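PDB 5YLN: alcohol dehydrogenase, zinc-containing from Streptococcus pneumoniae serotype 2, which binds zinc ions and probably catalyses the NAD+-dependent oxidation of alcohols, as zinc-containing alcohol dehydrogenases do. Local coordinates for residues I162-G167 and L189-Y194; K166-P171 and D265-N270; P196-M201 and A217-N222; K231-L236 and Q259-V264; G250-F255 and K276-D281. All coordinates share one frame; numbering follows the deposited sequence.

Contact 1. Residues I162-G167 and L189-Y194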
# COMPACT_ATOMS: atom_id res chain seq x y z
N ILE A 162 -11.12 -2.44 -6.30
CA ILE A 162 -10.01 -3.14 -5.66
C ILE A 162 -8.83 -3.37 -6.60
O ILE A 162 -7.68 -3.40 -6.15
CB ILE A 162 -10.49 -4.47 -5.05
CG1 ILE A 162 -11.75 -4.25 -4.21
CG2 ILE A 162 -9.35 -5.16 -4.28
CD1 ILE A 162 -11.63 -3.12 -3.16
N GLY A 163 -9.05 -3.51 -7.90
CA GLY A 163 -7.96 -3.65 -8.84
C GLY A 163 -7.51 -2.38 -9.54
O GLY A 163 -6.32 -2.19 -9.79
N VAL A 164 -8.46 -1.49 -9.88
CA VAL A 164 -8.16 -0.36 -10.77
C VAL A 164 -7.92 0.92 -9.96
O VAL A 164 -6.90 1.61 -10.13
CB VAL A 164 -9.27 -0.17 -11.82
CG1 VAL A 164 -9.09 1.17 -12.62
CG2 VAL A 164 -9.28 -1.37 -12.76
N LEU A 165 -8.82 1.23 -9.03
CA LEU A 165 -8.69 2.44 -8.21
C LEU A 165 -7.57 2.31 -7.17
O LEU A 165 -6.74 3.22 -7.01
CB LEU A 165 -10.04 2.78 -7.55
CG LEU A 165 -11.09 3.30 -8.54
CD1 LEU A 165 -12.44 3.58 -7.87
CD2 LEU A 165 -10.57 4.57 -9.22
N LYS A 166 -7.51 1.19 -6.44
CA LYS A 166 -6.42 1.04 -5.49
C LYS A 166 -5.08 0.92 -6.20
O LYS A 166 -4.05 1.35 -5.68
CB LYS A 166 -6.67 -0.15 -4.56
CG LYS A 166 -7.86 0.11 -3.64
CD LYS A 166 -8.03 -0.99 -2.61
CE LYS A 166 -9.13 -0.64 -1.62
NZ LYS A 166 -8.69 0.39 -0.65
N GLY A 167 -5.09 0.41 -7.42
CA GLY A 167 -3.86 0.33 -8.19
C GLY A 167 -3.41 1.64 -8.78
O GLY A 167 -2.27 1.73 -9.24
N LEU A 189 -11.65 -4.80 -18.16
CA LEU A 189 -12.65 -3.93 -18.77
C LEU A 189 -12.65 -2.55 -18.12
O LEU A 189 -12.70 -1.53 -18.81
CB LEU A 189 -14.05 -4.55 -18.67
CG LEU A 189 -14.24 -5.82 -19.51
CD1 LEU A 189 -15.59 -6.41 -19.22
CD2 LEU A 189 -14.08 -5.52 -20.98
N THR A 190 -12.63 -2.50 -16.79
CA THR A 190 -12.72 -1.21 -16.13
C THR A 190 -11.40 -0.45 -16.13
O THR A 190 -11.43 0.78 -16.00
CB THR A 190 -13.24 -1.38 -14.70
OG1 THR A 190 -12.34 -2.18 -13.93
CG2 THR A 190 -14.62 -2.04 -14.71
N ALA A 191 -10.26 -1.14 -16.27
CA ALA A 191 -8.99 -0.42 -16.39
C ALA A 191 -8.97 0.43 -17.64
O ALA A 191 -8.20 1.40 -17.72
CB ALA A 191 -7.79 -1.37 -16.42
N GLN A 192 -9.73 0.04 -18.67
CA GLN A 192 -9.74 0.81 -19.90
C GLN A 192 -10.47 2.14 -19.76
O GLN A 192 -10.33 3.00 -20.64
CB GLN A 192 -10.34 -0.03 -21.02
CG GLN A 192 -9.43 -1.15 -21.43
CD GLN A 192 -10.10 -2.22 -22.30
OE1 GLN A 192 -10.26 -2.05 -23.50
NE2 GLN A 192 -10.46 -3.35 -21.69
N PHE A 193 -11.25 2.34 -18.70
CA PHE A 193 -11.78 3.68 -18.42
C PHE A 193 -10.67 4.71 -18.28
O PHE A 193 -10.91 5.90 -18.49
CB PHE A 193 -12.60 3.70 -17.12
CG PHE A 193 -13.94 3.00 -17.21
CD1 PHE A 193 -14.69 3.03 -18.37
CD2 PHE A 193 -14.46 2.35 -16.09
CE1 PHE A 193 -15.92 2.40 -18.43
CE2 PHE A 193 -15.69 1.71 -16.15
CZ PHE A 193 -16.42 1.74 -17.32
N TYR A 194 -9.45 4.29 -17.92
CA TYR A 194 -8.33 5.20 -17.68
C TYR A 194 -7.26 5.15 -18.76
O TYR A 194 -6.17 5.69 -18.55
CB TYR A 194 -7.71 4.93 -16.31
CG TYR A 194 -8.62 5.35 -15.19
CD1 TYR A 194 -8.71 6.68 -14.83
CD2 TYR A 194 -9.42 4.44 -14.52
CE1 TYR A 194 -9.55 7.08 -13.82
CE2 TYR A 194 -10.26 4.84 -13.51
CZ TYR A 194 -10.32 6.16 -13.16
OH TYR A 194 -11.15 6.58 -12.15
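Val164 and Ala191 mark the nearest approach of the two backbones, their CA atoms 5.7 Å apart where helix 157-165 and helix 182-191 both near their C-terminal ends. The first helix widens into a pi-type turn over 162-165. The second does the reverse and tightens into a 3-10 turn at 192-193, with Phe193 N bonded back to Thr190 O. No hydrogen bond passes between the segments, so the side chains do the joining.

Val164 stands at the middle of it, and its two methyls divide the work. With CG1 anti to the backbone N (chi1 171°), that methyl reaches the Tyr194 ring, coming obliquely to CD2 at 3.8 Å. CG2 goes to the helix itself: it lies 3.4 Å from Thr190 OG1 and 4.0 Å from Ala191 CB. Leu165 adds a second touch on the tyrosine, its CD2 3.6 Å from Tyr194 OH, the two side chains crossing at about a right angle.

The polar atoms among these methyls look elsewhere for partners. Tyr194 OH is hydrogen-bonded to Tyr160 OH, one turn back on the helix of Leu165, and Thr190 OG1 makes weak bonds to Ala186 O and Ala187 O of its own helix. Ala191 in turn rests on Leu199 of strand 198-203. The chemistry across the interface is therefore dispersion between aliphatic and aromatic groups, with each hydroxyl engaged outside the pair of segments and presenting its oxygen to a methyl here.

Contact 2. Residues K166-P171 and D265-N270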
# COMPACT_ATOMS: atom_id res chain seq x y z
N LYS A 166 -7.51 1.19 -6.44
CA LYS A 166 -6.42 1.04 -5.49
C LYS A 166 -5.08 0.92 -6.20
O LYS A 166 -4.05 1.35 -5.68
CB LYS A 166 -6.67 -0.15 -4.56
CG LYS A 166 -7.86 0.11 -3.64
CD LYS A 166 -8.03 -0.99 -2.61
CE LYS A 166 -9.13 -0.64 -1.62
NZ LYS A 166 -8.69 0.39 -0.65
N GLY A 167 -5.09 0.41 -7.42
CA GLY A 167 -3.86 0.33 -8.19
C GLY A 167 -3.41 1.64 -8.78
O GLY A 167 -2.27 1.73 -9.24
N LYS A 168 -4.28 2.65 -8.79
CA LYS A 168 -3.96 3.97 -9.31
C LYS A 168 -3.61 3.90 -10.80
O LYS A 168 -2.61 4.46 -11.25
CB LYS A 168 -2.84 4.62 -8.49
CG LYS A 168 -3.18 4.79 -7.02
CD LYS A 168 -2.20 5.69 -6.25
CE LYS A 168 -0.79 5.11 -6.26
NZ LYS A 168 0.25 5.96 -5.60
N VAL A 169 -4.46 3.19 -11.56
CA VAL A 169 -4.37 3.24 -13.02
C VAL A 169 -4.66 4.66 -13.53
O VAL A 169 -5.65 5.28 -13.12
CB VAL A 169 -5.38 2.28 -13.68
CG1 VAL A 169 -5.25 2.36 -15.21
CG2 VAL A 169 -5.22 0.87 -13.18
N GLU A 170 -3.85 5.12 -14.47
CA GLU A 170 -3.91 6.47 -15.02
C GLU A 170 -3.53 6.41 -16.50
O GLU A 170 -2.85 5.48 -16.93
CB GLU A 170 -2.95 7.41 -14.28
CG GLU A 170 -1.50 7.02 -14.51
CD GLU A 170 -0.51 7.96 -13.87
OE1 GLU A 170 -0.94 8.96 -13.25
OE2 GLU A 170 0.72 7.70 -13.98
N PRO A 171 -3.92 7.41 -17.29
CA PRO A 171 -3.62 7.36 -18.73
C PRO A 171 -2.13 7.26 -18.99
O PRO A 171 -1.31 7.90 -18.33
CB PRO A 171 -4.20 8.68 -19.26
CG PRO A 171 -5.26 9.03 -18.28
CD PRO A 171 -4.72 8.60 -16.94
N ASP A 265 7.68 3.10 -7.79
CA ASP A 265 6.49 3.91 -7.53
C ASP A 265 5.22 3.13 -7.80
O ASP A 265 4.11 3.70 -7.68
CB ASP A 265 6.48 5.23 -8.33
CG ASP A 265 5.67 6.32 -7.65
OD1 ASP A 265 5.81 6.44 -6.41
OD2 ASP A 265 4.92 7.05 -8.34
N GLY A 266 5.32 1.84 -8.17
CA GLY A 266 4.17 1.08 -8.61
C GLY A 266 3.35 0.50 -7.46
O GLY A 266 3.76 0.52 -6.31
N THR A 267 2.17 -0.02 -7.81
CA THR A 267 1.27 -0.62 -6.84
C THR A 267 0.93 -2.05 -7.24
O THR A 267 0.52 -2.30 -8.38
CB THR A 267 -0.01 0.22 -6.68
OG1 THR A 267 0.31 1.50 -6.14
CG2 THR A 267 -1.03 -0.46 -5.78
N VAL A 268 1.11 -2.98 -6.32
CA VAL A 268 0.53 -4.32 -6.43
C VAL A 268 -0.84 -4.25 -5.76
O VAL A 268 -0.94 -4.04 -4.55
CB VAL A 268 1.41 -5.38 -5.76
CG1 VAL A 268 0.77 -6.78 -5.86
CG2 VAL A 268 2.82 -5.38 -6.37
N ALA A 269 -1.91 -4.37 -6.55
CA ALA A 269 -3.28 -4.33 -6.05
C ALA A 269 -3.79 -5.76 -5.98
O ALA A 269 -4.10 -6.37 -7.01
CB ALA A 269 -4.19 -3.48 -6.93
N ASN A 270 -3.88 -6.30 -4.76
CA ASN A 270 -4.44 -7.62 -4.54
C ASN A 270 -5.97 -7.55 -4.59
O ASN A 270 -6.57 -6.74 -3.89
CB ASN A 270 -3.99 -8.19 -3.20
CG ASN A 270 -4.59 -9.56 -2.93
OD1 ASN A 270 -4.05 -10.58 -3.36
ND2 ASN A 270 -5.73 -9.59 -2.23
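A first torsion of -65° puts Thr267 OG1 beside its own backbone N and turns CG2 anti to that N, and in this setting both branches meet the turn at Lys166-Lys168. CG2 lies 3.5 Å from Lys166 O and 3.8 Å from Gly167 CA, while Thr267 CB sits 3.7 Å from Gly167 O. OG1 comes up against Lys168, whose chain bends at chi3 (-61°) and brings CE to 3.8 Å from Thr267 OG1, the two side chains at about a right angle.

Two residues along the strand, Ala269 CB packs against the other part of the glycine, 4.0 Å from Gly167 N. The turn itself is a Schellman motif closing helix 157-165, with Lys168 at positive phi, and it rests on strand 266-270 of the parallel Rossmann sheet. Thr267 OG1 is hydrogen-bonded to Asn291 ND2 of the adjacent strand 291-293, and Lys166 packs on Asn289 of the second subunit.

Lys168 NZ stands 5.5 Å from Asp265 OD2, too far for a salt bridge, though the opposite charges may attract weakly. What holds the segments together is chiefly van der Waals contact of aliphatic groups with a helix-ending backbone, including its carbonyl oxygens.

Contact 3. Residues P196-M201 and A217-N222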
# COMPACT_ATOMS: atom_id res chain seq x y z
N PRO A 196 -4.81 3.20 -19.99
CA PRO A 196 -3.40 2.88 -19.80
C PRO A 196 -2.74 2.58 -21.14
O PRO A 196 -3.38 2.09 -22.07
CB PRO A 196 -3.44 1.63 -18.90
CG PRO A 196 -4.72 0.97 -19.24
CD PRO A 196 -5.69 2.11 -19.51
N ALA A 197 -1.44 2.90 -21.23
CA ALA A 197 -0.69 2.61 -22.46
C ALA A 197 -0.61 1.11 -22.73
O ALA A 197 -0.72 0.67 -23.88
CB ALA A 197 0.71 3.20 -22.37
N LYS A 198 -0.41 0.31 -21.69
CA LYS A 198 -0.20 -1.12 -21.80
C LYS A 198 -1.08 -1.84 -20.80
O LYS A 198 -1.10 -1.50 -19.61
CB LYS A 198 1.27 -1.50 -21.57
CG LYS A 198 2.17 -1.09 -22.72
CD LYS A 198 3.56 -1.67 -22.57
CE LYS A 198 4.34 -1.46 -23.86
NZ LYS A 198 4.55 -0.03 -24.18
N LEU A 199 -1.82 -2.82 -21.30
CA LEU A 199 -2.65 -3.72 -20.51
C LEU A 199 -2.17 -5.12 -20.84
O LEU A 199 -2.57 -5.69 -21.86
CB LEU A 199 -4.12 -3.55 -20.84
CG LEU A 199 -4.91 -2.54 -20.02
CD1 LEU A 199 -6.27 -2.34 -20.67
CD2 LEU A 199 -5.05 -3.05 -18.63
N ILE A 200 -1.32 -5.65 -19.98
CA ILE A 200 -0.65 -6.92 -20.22
C ILE A 200 -1.39 -7.99 -19.42
O ILE A 200 -1.41 -7.96 -18.19
CB ILE A 200 0.83 -6.82 -19.82
CG1 ILE A 200 1.45 -5.59 -20.50
CG2 ILE A 200 1.55 -8.12 -20.17
CD1 ILE A 200 2.74 -5.09 -19.87
N MET A 201 -2.03 -8.93 -20.11
CA MET A 201 -2.67 -10.04 -19.42
C MET A 201 -1.66 -11.17 -19.28
O MET A 201 -1.01 -11.55 -20.25
CB MET A 201 -3.92 -10.54 -20.15
CG MET A 201 -4.78 -11.52 -19.32
SD MET A 201 -5.79 -10.73 -18.03
CE MET A 201 -6.06 -9.19 -18.83
N ALA A 217 -7.14 -6.20 -23.95
CA ALA A 217 -5.74 -6.24 -23.54
C ALA A 217 -4.87 -5.90 -24.74
O ALA A 217 -5.17 -6.27 -25.88
CB ALA A 217 -5.35 -7.62 -22.99
N THR A 218 -3.76 -5.21 -24.47
CA THR A 218 -2.84 -4.85 -25.54
C THR A 218 -1.79 -5.91 -25.80
O THR A 218 -1.34 -6.05 -26.94
CB THR A 218 -2.16 -3.50 -25.23
OG1 THR A 218 -1.27 -3.64 -24.11
CG2 THR A 218 -3.23 -2.44 -24.90
N HIS A 219 -1.40 -6.68 -24.77
CA HIS A 219 -0.45 -7.79 -24.91
C HIS A 219 -0.86 -8.95 -24.02
O HIS A 219 -1.50 -8.77 -22.97
CB HIS A 219 0.98 -7.42 -24.50
CG HIS A 219 1.48 -6.15 -25.09
ND1 HIS A 219 0.93 -4.92 -24.79
CD2 HIS A 219 2.48 -5.91 -25.97
CE1 HIS A 219 1.56 -3.98 -25.47
NE2 HIS A 219 2.51 -4.55 -26.19
N LYS A 220 -0.44 -10.14 -24.42
CA LYS A 220 -0.57 -11.32 -23.58
C LYS A 220 0.82 -11.85 -23.27
O LYS A 220 1.74 -11.77 -24.08
CB LYS A 220 -1.40 -12.42 -24.25
CG LYS A 220 -0.79 -12.98 -25.54
CD LYS A 220 -1.66 -14.09 -26.13
CE LYS A 220 -1.12 -14.55 -27.48
NZ LYS A 220 -1.92 -15.70 -28.00
N VAL A 221 0.95 -12.41 -22.07
CA VAL A 221 2.19 -13.06 -21.66
C VAL A 221 1.80 -14.37 -21.00
O VAL A 221 1.01 -14.36 -20.05
CB VAL A 221 3.02 -12.19 -20.70
CG1 VAL A 221 4.23 -12.97 -20.20
CG2 VAL A 221 3.44 -10.90 -21.39
N ASN A 222 2.33 -15.48 -21.49
CA ASN A 222 2.05 -16.78 -20.90
C ASN A 222 3.05 -17.01 -19.77
O ASN A 222 4.27 -16.91 -19.98
CB ASN A 222 2.12 -17.89 -21.95
CG ASN A 222 1.44 -19.17 -21.48
OD1 ASN A 222 1.73 -19.69 -20.41
ND2 ASN A 222 0.51 -19.67 -22.28
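Strands 198-203 and 219-222, joined through helix 206-214, form a beta-alpha-beta unit of the Rossmann fold, and Leu199 O opens the parallel ladder between them. The axes of 198-201 and 219-222 run at 30° to each other. The tight part is the backbone. Leu199 O takes two donors: Thr218 N at 2.9 Å, in the carbonyl plane on a lone pair, and His219 N at 3.3 Å, which stands 38° above that plane. The ladder continues with Met201 N to His219 O at 2.9 Å, then Val221 N to Met201 O at 2.8 Å. Ile200 and Val221 lie side by side, CG2 to CG2 at 3.6 Å, beneath helix 226-236, whose Leu236 touches Ile200. Met201, by contrast, turns to helices 182-191 and 206-214.

Looser than this buried ladder are the outer, more exposed side chains. Strand 219-222 is the edge strand of the sheet within this chain, which leaves its outer side nearer solvent. Lys198 passes the His219 ring obliquely, CG 4.0 Å from His219 CE1. Lys220 sends its amine to Glu210 and Asp206 in salt bridges. Thr218, exposed itself, carries OG1 between its backbone N and carbonyl carbon (chi1 68°), and there the oxygen accepts from Leu199 N at 3.0 Å while sharing a hydrogen bond with His219 ND1, 2.6 Å from OG1.

Contact 4. Residues K231-L236 and Q259-V264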
# COMPACT_ATOMS: atom_id res chain seq x y z
N LYS A 231 11.04 -11.54 -17.80
CA LYS A 231 11.85 -10.88 -18.82
C LYS A 231 10.98 -10.13 -19.82
O LYS A 231 11.18 -8.94 -20.08
CB LYS A 231 12.71 -11.89 -19.57
CG LYS A 231 13.97 -12.31 -18.86
CD LYS A 231 14.95 -12.93 -19.87
CE LYS A 231 15.62 -14.19 -19.33
NZ LYS A 231 16.30 -13.95 -18.03
N GLU A 232 9.98 -10.82 -20.37
CA GLU A 232 9.14 -10.24 -21.40
C GLU A 232 8.41 -9.00 -20.89
O GLU A 232 8.26 -8.02 -21.61
CB GLU A 232 8.15 -11.29 -21.90
CG GLU A 232 7.17 -10.77 -22.92
CD GLU A 232 6.44 -11.89 -23.63
OE1 GLU A 232 6.73 -13.08 -23.34
OE2 GLU A 232 5.57 -11.57 -24.48
N ILE A 233 7.97 -9.03 -19.64
CA ILE A 233 7.26 -7.87 -19.11
C ILE A 233 8.23 -6.71 -18.90
O ILE A 233 7.89 -5.55 -19.16
CB ILE A 233 6.50 -8.25 -17.83
CG1 ILE A 233 5.32 -9.15 -18.20
CG2 ILE A 233 6.04 -7.00 -17.07
CD1 ILE A 233 4.67 -9.85 -17.02
N TYR A 234 9.47 -6.99 -18.48
CA TYR A 234 10.45 -5.92 -18.36
C TYR A 234 10.86 -5.39 -19.73
O TYR A 234 11.17 -4.21 -19.86
CB TYR A 234 11.68 -6.39 -17.56
CG TYR A 234 11.50 -6.18 -16.08
CD1 TYR A 234 11.56 -4.90 -15.55
CD2 TYR A 234 11.25 -7.24 -15.22
CE1 TYR A 234 11.38 -4.67 -14.20
CE2 TYR A 234 11.07 -7.03 -13.85
CZ TYR A 234 11.12 -5.74 -13.35
OH TYR A 234 10.95 -5.50 -12.00
N ASP A 235 10.82 -6.24 -20.76
CA ASP A 235 11.09 -5.77 -22.11
C ASP A 235 9.99 -4.83 -22.62
O ASP A 235 10.29 -3.90 -23.36
CB ASP A 235 11.27 -6.97 -23.04
CG ASP A 235 12.62 -7.65 -22.85
OD1 ASP A 235 13.49 -7.07 -22.15
OD2 ASP A 235 12.81 -8.76 -23.40
N LEU A 236 8.74 -5.06 -22.21
CA LEU A 236 7.65 -4.19 -22.66
C LEU A 236 7.65 -2.85 -21.95
O LEU A 236 7.07 -1.89 -22.46
CB LEU A 236 6.30 -4.88 -22.44
CG LEU A 236 6.05 -6.11 -23.31
CD1 LEU A 236 4.87 -6.94 -22.80
CD2 LEU A 236 5.84 -5.70 -24.77
N GLN A 259 5.22 -9.17 -7.38
CA GLN A 259 6.24 -8.39 -6.70
C GLN A 259 7.55 -8.40 -7.48
O GLN A 259 8.40 -7.54 -7.25
CB GLN A 259 6.42 -8.86 -5.25
CG GLN A 259 7.13 -10.16 -5.06
CD GLN A 259 7.31 -10.51 -3.58
OE1 GLN A 259 7.22 -9.64 -2.70
NE2 GLN A 259 7.55 -11.80 -3.30
N LYS A 260 7.70 -9.31 -8.44
CA LYS A 260 8.88 -9.34 -9.29
C LYS A 260 8.79 -8.39 -10.50
O LYS A 260 9.83 -8.08 -11.09
CB LYS A 260 9.13 -10.77 -9.76
CG LYS A 260 9.57 -11.67 -8.61
CD LYS A 260 10.35 -12.87 -9.12
CE LYS A 260 11.22 -13.50 -8.02
NZ LYS A 260 10.56 -13.45 -6.69
N ILE A 261 7.60 -7.93 -10.88
CA ILE A 261 7.46 -7.14 -12.09
C ILE A 261 7.09 -5.69 -11.82
O ILE A 261 7.09 -4.88 -12.76
CB ILE A 261 6.43 -7.76 -13.06
CG1 ILE A 261 5.04 -7.84 -12.41
CG2 ILE A 261 6.92 -9.12 -13.52
CD1 ILE A 261 3.84 -7.92 -13.41
N ILE A 262 6.78 -5.35 -10.58
CA ILE A 262 6.35 -4.01 -10.26
C ILE A 262 7.55 -3.07 -10.31
O ILE A 262 8.65 -3.41 -9.89
CB ILE A 262 5.65 -4.00 -8.89
CG1 ILE A 262 4.86 -2.72 -8.71
CG2 ILE A 262 6.63 -4.26 -7.75
CD1 ILE A 262 3.71 -2.58 -9.68
N GLY A 263 7.35 -1.89 -10.89
CA GLY A 263 8.42 -0.92 -11.01
C GLY A 263 8.43 0.07 -9.87
O GLY A 263 7.55 0.06 -9.01
N VAL A 264 9.47 0.92 -9.88
CA VAL A 264 9.53 2.04 -8.93
C VAL A 264 8.23 2.81 -8.97
O VAL A 264 7.72 3.14 -10.05
CB VAL A 264 10.72 2.97 -9.25
CG1 VAL A 264 10.59 4.24 -8.43
CG2 VAL A 264 12.05 2.28 -8.96
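Ile261 and Tyr234 give up the most surface here, nearly equal amounts, with Ile233 next. Tyr234 reaches across from helix 226-236 and ends in the single hydrogen bond of the contact, OH to Lys260 O at 3.0 Å. The carbonyl oxygen sits at the ring's edge, near its plane, and Tyr234 CE2 is also 3.2 Å from Lys260 O. The bond meets the carbonyl at a C=O...O angle of 133°, with the hydroxyl tilted 33° from the carbonyl plane. The acceptor is a backbone oxygen near the C-terminal end of helix 252-261. Beside it, Ile261 CA lies 3.9 Å from Tyr234 OH.

The apolar half pairs the two isoleucines, whose side chains meet at a slant. Ile233 CG2 touches Ile261 CB at 4.1 Å. Ile261 holds CG1 between its backbone N and carbonyl carbon (chi1 61°), which lays the branch so that Ile261 CD1 ends 4.2 Å from Ile233 CD1.

Both isoleucines rest on Val242 of strand 242-247, and Ile233 also touches Val221 and Val202. Two neighbouring helices of the Rossmann domain are thus joined over its sheet, and Val264, at the corner after strand 262-263, packs on Tyr99 of the second subunit.

Contact 5. Residues G250-F255 and K276-D281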
# COMPACT_ATOMS: atom_id res chain seq x y z
N GLY A 250 -4.99 -14.95 -6.26
CA GLY A 250 -5.02 -15.20 -4.83
C GLY A 250 -4.21 -16.40 -4.36
O GLY A 250 -4.61 -17.06 -3.40
N ILE A 251 -3.09 -16.70 -5.00
CA ILE A 251 -2.20 -17.74 -4.48
C ILE A 251 -0.81 -17.15 -4.32
O ILE A 251 -0.49 -16.08 -4.89
CB ILE A 251 -2.18 -18.99 -5.39
CG1 ILE A 251 -1.64 -18.65 -6.78
CG2 ILE A 251 -3.56 -19.67 -5.43
CD1 ILE A 251 -1.16 -19.87 -7.54
N PRO A 252 0.04 -17.80 -3.51
CA PRO A 252 1.40 -17.28 -3.31
C PRO A 252 2.18 -17.08 -4.59
O PRO A 252 2.99 -16.15 -4.66
CB PRO A 252 2.04 -18.34 -2.41
CG PRO A 252 0.89 -18.94 -1.66
CD PRO A 252 -0.28 -18.93 -2.62
N ALA A 253 1.99 -17.93 -5.60
CA ALA A 253 2.78 -17.79 -6.81
C ALA A 253 2.43 -16.51 -7.56
O ALA A 253 3.32 -15.79 -8.02
CB ALA A 253 2.60 -19.01 -7.73
N THR A 254 1.14 -16.20 -7.66
CA THR A 254 0.77 -14.99 -8.37
C THR A 254 1.17 -13.74 -7.58
O THR A 254 1.64 -12.76 -8.17
CB THR A 254 -0.73 -15.00 -8.70
OG1 THR A 254 -1.50 -15.24 -7.51
CG2 THR A 254 -1.04 -16.10 -9.73
N PHE A 255 1.02 -13.76 -6.26
CA PHE A 255 1.53 -12.64 -5.49
C PHE A 255 3.02 -12.49 -5.71
O PHE A 255 3.53 -11.37 -5.84
CB PHE A 255 1.24 -12.79 -4.00
CG PHE A 255 1.83 -11.66 -3.17
CD1 PHE A 255 1.15 -10.45 -3.03
CD2 PHE A 255 3.09 -11.79 -2.58
CE1 PHE A 255 1.69 -9.41 -2.29
CE2 PHE A 255 3.63 -10.75 -1.84
CZ PHE A 255 2.93 -9.56 -1.70
N LYS A 276 -3.51 -18.65 2.24
CA LYS A 276 -2.23 -18.75 2.93
C LYS A 276 -1.58 -17.39 3.01
O LYS A 276 -1.81 -16.54 2.14
CB LYS A 276 -1.27 -19.71 2.22
CG LYS A 276 -1.58 -21.19 2.40
CD LYS A 276 -0.31 -22.03 2.27
CE LYS A 276 0.40 -21.82 0.93
NZ LYS A 276 -0.48 -22.11 -0.24
N PRO A 277 -0.74 -17.15 4.01
CA PRO A 277 0.09 -15.94 3.99
C PRO A 277 1.13 -16.07 2.89
O PRO A 277 1.38 -17.15 2.35
CB PRO A 277 0.74 -15.91 5.38
CG PRO A 277 0.77 -17.34 5.81
CD PRO A 277 -0.47 -17.99 5.19
N VAL A 278 1.73 -14.94 2.53
CA VAL A 278 2.67 -14.92 1.43
C VAL A 278 4.00 -14.35 1.92
O VAL A 278 4.06 -13.67 2.94
CB VAL A 278 2.13 -14.14 0.22
CG1 VAL A 278 0.88 -14.83 -0.36
CG2 VAL A 278 1.84 -12.68 0.63
N GLU A 279 5.06 -14.67 1.18
CA GLU A 279 6.38 -14.13 1.46
C GLU A 279 6.56 -12.81 0.72
O GLU A 279 6.62 -12.77 -0.52
CB GLU A 279 7.49 -15.12 1.10
CG GLU A 279 8.88 -14.56 1.41
CD GLU A 279 9.90 -15.64 1.77
OE1 GLU A 279 10.98 -15.67 1.15
OE2 GLU A 279 9.60 -16.45 2.67
N PHE A 280 6.65 -11.73 1.48
CA PHE A 280 6.84 -10.38 0.96
C PHE A 280 8.33 -10.04 1.00
O PHE A 280 8.93 -10.02 2.08
CB PHE A 280 6.00 -9.41 1.80
CG PHE A 280 6.04 -8.02 1.33
CD1 PHE A 280 5.99 -7.73 -0.02
CD2 PHE A 280 6.08 -6.98 2.24
CE1 PHE A 280 6.02 -6.42 -0.46
CE2 PHE A 280 6.10 -5.67 1.81
CZ PHE A 280 6.07 -5.39 0.46
N ASP A 281 8.92 -9.77 -0.17
CA ASP A 281 10.37 -9.61 -0.32
C ASP A 281 10.84 -8.20 0.08
O ASP A 281 11.50 -7.50 -0.68
CB ASP A 281 10.80 -9.90 -1.75
CG ASP A 281 10.71 -11.36 -2.10
OD1 ASP A 281 10.64 -12.19 -1.17
OD2 ASP A 281 10.70 -11.68 -3.31
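The Phe255 ring takes Val278 CG2 on one face and two groups at its edge. The methyl stands 3.7 Å from the ring centroid of Phe255, 20° off the normal, a CH-pi contact set toward the rim, so that CD2 and CE2 are its nearest ring atoms. In the ring plane, Glu279 O lies 3.8 Å from Phe255 CE2, and Phe280 CD1 is 3.9 Å from Phe255 CZ; seen from Phe280's own ring, that meeting is oblique. Phe255 carries CG anti to its backbone N (chi1 177°), directing the ring at strand 278-280.

One turn earlier in the helix, Pro252 CA lies 3.9 Å from Val278 CG1, so the valine's two methyls bridge the start of the helix. Farther out, Lys276 bends at chi3 and chi4 and crosses the proline ring at about a right angle, its NZ 3.7 Å from Pro252 CG.

This is the amino end of helix 252-261 set against a short strand. Gln259 of the same helix hydrogen-bonds to Glu279 O and to Asp281 N, while Val292 of strand 291-293 touches both phenylalanines. Val278 and Phe280 pair in an antiparallel ladder with a strand of the second subunit, and Leu282 of that subunit packs on Phe255; the helix thus backs a sheet that runs through the dimer interface.

All five contacts belong to the Rossmann half of the chain, away from the zinc sites. Contacts 1 and 2 share Lys166 and Gly167, their centres 8 Å apart, at the end of helix 157-165. Contact 3 lies at the far edge of the same parallel sheet, about 15 Å between centres from contact 2; both it and contact 4 fall between the two segments of contact 2 in the chain. Contacts 3 and 4 meet through helix 226-236, and contacts 4 and 5 share helix 252-261, their segments alternating in sequence. At contact 5 a strand of this chain pairs with one of the second subunit. Together they tie the helices to the parallel sheet and, through contact 5, to the partner subunit.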